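Particle-associated glycoside hydrolase (Acinetobacter phage Fri1, PDB 6C72) depolymerises the capsular polysaccharide of Acinetobacter baumannii as a trimeric, zinc-binding tailspike, which probably lets the phage reach the host cell surface. Local coordinates at residues T504-T516 and A528-T540. Numbering follows the deposited sequence.
Sequences TVPLRSGCKITIT and AYVELFVNSDNST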
loop_
_atom_site.group_PDB
_atom_site.type_symbol
_atom_site.label_atom_id
_atom_site.label_comp_id
_atom_site.label_asym_id
_atom_site.label_seq_id
_atom_site.Cartn_x
_atom_site.Cartn_y
_atom_site.Cartn_z
ATOM N N THR A 504 -8.606 11.447 53.839
ATOM C CA THR A 504 -9.351 10.459 54.611
ATOM C C THR A 504 -8.967 9.078 54.101
ATOM O O THR A 504 -9.138 8.786 52.913
ATOM C CB THR A 504 -10.859 10.682 54.471
ATOM O OG1 THR A 504 -11.202 11.958 55.021
ATOM C CG2 THR A 504 -11.641 9.617 55.199
ATOM N N VAL A 505 -8.447 8.235 54.988
ATOM C CA VAL A 505 -8.011 6.892 54.610
ATOM C C VAL A 505 -9.240 5.993 54.513
ATOM O O VAL A 505 -10.213 6.187 55.259
ATOM C CB VAL A 505 -6.973 6.331 55.601
ATOM C CG1 VAL A 505 -5.710 7.176 55.592
ATOM C CG2 VAL A 505 -7.558 6.273 56.997
ATOM N N PRO A 506 -9.247 5.010 53.621
ATOM C CA PRO A 506 -10.420 4.146 53.473
ATOM C C PRO A 506 -10.506 3.132 54.606
ATOM O O PRO A 506 -9.560 2.920 55.366
ATOM C CB PRO A 506 -10.178 3.454 52.124
ATOM C CG PRO A 506 -8.711 3.434 51.983
ATOM C CD PRO A 506 -8.187 4.675 52.654
ATOM N N LEU A 507 -11.665 2.489 54.693
ATOM C CA LEU A 507 -11.831 1.379 55.619
ATOM C C LEU A 507 -11.098 0.147 55.094
ATOM O O LEU A 507 -10.542 0.149 53.988
ATOM C CB LEU A 507 -13.314 1.076 55.821
ATOM C CG LEU A 507 -14.096 2.110 56.627
ATOM C CD1 LEU A 507 -15.586 1.910 56.455
ATOM C CD2 LEU A 507 -13.695 1.999 58.089
ATOM N N ARG A 508 -11.090 -0.913 55.913
ATOM C CA ARG A 508 -10.577 -2.226 55.499
ATOM C C ARG A 508 -9.195 -2.115 54.864
ATOM O O ARG A 508 -8.928 -2.690 53.808
ATOM C CB ARG A 508 -11.534 -2.915 54.528
ATOM C CG ARG A 508 -12.992 -2.884 54.921
ATOM C CD ARG A 508 -13.793 -3.623 53.872
ATOM N NE ARG A 508 -15.232 -3.608 54.110
ATOM C CZ ARG A 508 -16.103 -4.266 53.354
ATOM N NH1 ARG A 508 -15.678 -4.988 52.321
ATOM N NH2 ARG A 508 -17.396 -4.204 53.626
ATOM N N SER A 509 -8.317 -1.328 55.476
ATOM C CA SER A 509 -7.038 -1.070 54.837
ATOM C C SER A 509 -6.038 -0.654 55.896
ATOM O O SER A 509 -6.414 -0.204 56.978
ATOM C CB SER A 509 -7.140 0.016 53.751
ATOM O OG SER A 509 -7.484 1.290 54.274
ATOM N N GLY A 510 -4.768 -0.884 55.598
ATOM C CA GLY A 510 -3.665 -0.333 56.366
ATOM C C GLY A 510 -2.972 0.722 55.514
ATOM O O GLY A 510 -2.761 0.511 54.319
ATOM N N CYS A 511 -2.631 1.841 56.128
ATOM C CA CYS A 511 -2.051 2.953 55.399
ATOM C C CYS A 511 -0.823 3.467 56.119
ATOM O O CYS A 511 -0.773 3.487 57.350
ATOM C CB CYS A 511 -3.050 4.077 55.228
ATOM S SG CYS A 511 -4.592 3.527 54.455
ATOM N N LYS A 512 0.186 3.833 55.343
ATOM C CA LYS A 512 1.364 4.525 55.842
ATOM C C LYS A 512 1.486 5.848 55.088
ATOM O O LYS A 512 1.555 5.858 53.853
ATOM C CB LYS A 512 2.612 3.655 55.668
ATOM C CG LYS A 512 3.877 4.276 56.217
ATOM C CD LYS A 512 5.063 3.498 55.769
ATOM C CE LYS A 512 6.349 4.164 56.183
ATOM N NZ LYS A 512 7.530 3.355 55.687
ATOM N N ILE A 513 1.490 6.958 55.827
ATOM C CA ILE A 513 1.603 8.305 55.265
ATOM C C ILE A 513 2.981 8.848 55.617
ATOM O O ILE A 513 3.345 8.898 56.793
ATOM C CB ILE A 513 0.515 9.252 55.802
ATOM C CG1 ILE A 513 -0.885 8.802 55.387
ATOM C CG2 ILE A 513 0.783 10.681 55.317
ATOM C CD1 ILE A 513 -1.612 8.008 56.408
ATOM N N THR A 514 3.747 9.262 54.613
ATOM C CA THR A 514 5.068 9.849 54.824
ATOM C C THR A 514 5.013 11.333 54.518
ATOM O O THR A 514 4.579 11.727 53.436
ATOM C CB THR A 514 6.127 9.172 53.957
ATOM O OG1 THR A 514 6.124 7.771 54.238
ATOM C CG2 THR A 514 7.503 9.737 54.268
ATOM N N ILE A 515 5.436 12.149 55.471
ATOM C CA ILE A 515 5.386 13.599 55.360
ATOM C C ILE A 515 6.813 14.099 55.451
ATOM O O ILE A 515 7.524 13.765 56.402
ATOM C CB ILE A 515 4.528 14.218 56.481
ATOM C CG1 ILE A 515 3.185 13.501 56.597
ATOM C CG2 ILE A 515 4.277 15.694 56.210
ATOM C CD1 ILE A 515 2.478 13.778 57.904
ATOM N N THR A 516 7.239 14.886 54.468
ATOM C CA THR A 516 8.597 15.406 54.499
ATOM C C THR A 516 8.628 16.781 53.841
ATOM O O THR A 516 7.717 17.154 53.098
ATOM C CB THR A 516 9.578 14.423 53.839
ATOM O OG1 THR A 516 10.927 14.862 54.049
ATOM C CG2 THR A 516 9.316 14.307 52.370
ATOM N N ALA A 528 11.301 17.915 58.097
ATOM C CA ALA A 528 10.471 16.905 58.722
ATOM C C ALA A 528 10.577 15.626 57.916
ATOM O O ALA A 528 10.758 15.656 56.698
ATOM C CB ALA A 528 9.002 17.346 58.810
ATOM N N TYR A 529 10.515 14.506 58.628
ATOM C CA TYR A 529 10.289 13.196 58.024
ATOM C C TYR A 529 9.478 12.414 59.055
ATOM O O TYR A 529 10.024 11.932 60.060
ATOM C CB TYR A 529 11.585 12.489 57.653
ATOM C CG TYR A 529 11.360 11.326 56.713
ATOM C CD1 TYR A 529 10.702 10.177 57.148
ATOM C CD2 TYR A 529 11.851 11.348 55.407
ATOM C CE1 TYR A 529 10.488 9.100 56.298
ATOM C CE2 TYR A 529 11.660 10.267 54.546
ATOM C CZ TYR A 529 10.975 9.143 54.999
ATOM O OH TYR A 529 10.772 8.064 54.159
ATOM N N VAL A 530 8.173 12.359 58.834
ATOM C CA VAL A 530 7.216 11.825 59.790
ATOM C C VAL A 530 6.448 10.706 59.111
ATOM O O VAL A 530 5.986 10.871 57.976
ATOM C CB VAL A 530 6.263 12.928 60.289
ATOM C CG1 VAL A 530 5.139 12.347 61.131
ATOM C CG2 VAL A 530 7.045 13.973 61.057
ATOM N N GLU A 531 6.338 9.567 59.783
ATOM C CA GLU A 531 5.546 8.449 59.295
ATOM C C GLU A 531 4.317 8.285 60.180
ATOM O O GLU A 531 4.433 8.191 61.406
ATOM C CB GLU A 531 6.379 7.165 59.250
ATOM C CG GLU A 531 7.479 7.201 58.193
ATOM C CD GLU A 531 8.412 5.996 58.237
ATOM O OE1 GLU A 531 8.535 5.351 59.306
ATOM O OE2 GLU A 531 9.009 5.669 57.186
ATOM N N LEU A 532 3.143 8.291 59.560
ATOM C CA LEU A 532 1.885 8.039 60.242
ATOM C C LEU A 532 1.296 6.740 59.711
ATOM O O LEU A 532 1.348 6.473 58.502
ATOM C CB LEU A 532 0.895 9.197 60.032
ATOM C CG LEU A 532 1.331 10.619 60.413
ATOM C CD1 LEU A 532 0.189 11.584 60.255
ATOM C CD2 LEU A 532 1.884 10.690 61.841
ATOM N N PHE A 533 0.706 5.950 60.610
ATOM C CA PHE A 533 0.224 4.607 60.305
ATOM C C PHE A 533 -1.232 4.476 60.728
ATOM O O PHE A 533 -1.646 5.055 61.736
ATOM C CB PHE A 533 1.066 3.541 61.026
ATOM C CG PHE A 533 2.534 3.628 60.724
ATOM C CD1 PHE A 533 3.338 4.552 61.371
ATOM C CD2 PHE A 533 3.107 2.789 59.778
ATOM C CE1 PHE A 533 4.688 4.629 61.080
ATOM C CE2 PHE A 533 4.459 2.856 59.485
ATOM C CZ PHE A 533 5.251 3.770 60.129
ATOM N N VAL A 534 -2.019 3.766 59.927
ATOM C CA VAL A 534 -3.430 3.531 60.212
ATOM C C VAL A 534 -3.781 2.105 59.812
ATOM O O VAL A 534 -3.347 1.623 58.761
ATOM C CB VAL A 534 -4.343 4.512 59.448
ATOM C CG1 VAL A 534 -5.755 4.447 59.990
ATOM C CG2 VAL A 534 -3.819 5.906 59.536
ATOM N N ASN A 535 -4.604 1.443 60.616
ATOM C CA ASN A 535 -5.225 0.193 60.199
ATOM C C ASN A 535 -6.692 0.236 60.598
ATOM O O ASN A 535 -7.029 0.657 61.710
ATOM C CB ASN A 535 -4.527 -1.024 60.817
ATOM C CG ASN A 535 -4.780 -2.312 60.034
ATOM O OD1 ASN A 535 -4.617 -3.416 60.559
ATOM N ND2 ASN A 535 -5.175 -2.170 58.776
ATOM N N SER A 536 -7.566 -0.157 59.676
ATOM C CA SER A 536 -8.995 -0.166 59.928
ATOM C C SER A 536 -9.608 -1.464 59.441
ATOM O O SER A 536 -9.201 -2.008 58.414
ATOM C CB SER A 536 -9.694 0.999 59.229
ATOM O OG SER A 536 -9.106 2.219 59.601
ATOM N N ASP A 537 -10.618 -1.938 60.168
ATOM C CA ASP A 537 -11.493 -2.962 59.620
ATOM C C ASP A 537 -12.700 -2.271 58.992
ATOM O O ASP A 537 -12.570 -1.148 58.488
ATOM C CB ASP A 537 -11.901 -3.964 60.698
ATOM C CG ASP A 537 -12.570 -3.303 61.891
ATOM O OD1 ASP A 537 -13.044 -2.148 61.769
ATOM O OD2 ASP A 537 -12.625 -3.947 62.958
ATOM N N ASN A 538 -13.891 -2.878 59.062
ATOM C CA ASN A 538 -15.041 -2.280 58.390
ATOM C C ASN A 538 -15.591 -1.047 59.104
ATOM O O ASN A 538 -16.491 -0.399 58.564
ATOM C CB ASN A 538 -16.168 -3.300 58.221
ATOM C CG ASN A 538 -17.202 -2.862 57.180
ATOM O OD1 ASN A 538 -16.851 -2.378 56.102
ATOM N ND2 ASN A 538 -18.482 -2.973 57.530
ATOM N N SER A 539 -15.084 -0.699 60.286
ATOM C CA SER A 539 -15.625 0.467 60.971
ATOM C C SER A 539 -14.648 1.126 61.936
ATOM O O SER A 539 -14.756 2.327 62.188
ATOM C CB SER A 539 -16.881 0.074 61.744
ATOM O OG SER A 539 -16.541 -0.763 62.835
ATOM N N THR A 540 -13.698 0.368 62.478
ATOM C CA THR A 540 -12.842 0.826 63.567
ATOM C C THR A 540 -11.417 1.081 63.090
ATOM O O THR A 540 -10.894 0.352 62.245
ATOM C CB THR A 540 -12.815 -0.211 64.689
ATOM O OG1 THR A 540 -14.161 -0.499 65.061
ATOM C CG2 THR A 540 -12.087 0.336 65.899
HETATM O O HOH W 1 -7.538 2.588 57.331
HETATM O O HOH W 2 8.679 6.558 54.481
#
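Ile513 and Leu532 sit opposite each other in an antiparallel beta hairpin, joined by two nearly straight backbone hydrogen bonds, Ile513 N to Leu532 O at 2.7 Å and Leu532 N to Ile513 O at 2.8 Å. The same pair of backbone hydrogen bonds links Cys511 with Val534 and Ile515 with Val530. Near the open end, Ser509 O accepts from both Ser536 N and Asn535 ND2, the amide nitrogen arriving from above the carbonyl plane; water 1 also donates to this oxygen. The Asn535 amide also bonds the second subunit, OD1 to Ala528 N and ND2 to Gly517 O.

Along most of its length the face carrying Ile513 and Leu532 is apolar. CD1 of Ile515 reaches diagonally to CD1 of Leu532 (3.9 Å), and Val505 CG2 meets Val534 CG1. Strand 556-561 covers this side with Val556, Tyr558 and Trp560.

The other face is polar and aromatic. Lys512, its CG anti to the backbone N (chi1 -177°) and its chain extended, runs alongside Phe533, with CG 3.6 Å from Phe533 CE2, and ends in a salt bridge from NZ to Glu531 OE2 at 3.1 Å, weak as a hydrogen bond. Water 2 joins that carboxylate oxygen to Thr514 OG1 and Tyr529 OH, while Thr514 CG2 packs obliquely against the Tyr529 ring. Tyr529 also makes an edge-to-face contact with Phe533 of the third subunit.

Beyond the strands, Arg508 grips Asn538 OD1 side-on through NE (2.8 Å) and NH2 (3.1 Å). The oxygen lies in the guanidinium plane, but both nitrogens approach from one face of the amide, whose plane is turned 60° from the guanidinium.

The hairpin therefore divides its chemistry: one face closes an apolar core within the C-terminal domain, whereas the other turns toward the trimer interface, where the carboxylate of Glu531, held also by Asn546, probably offsets the charge of Lys512, which packs on its counterpart in the third subunit.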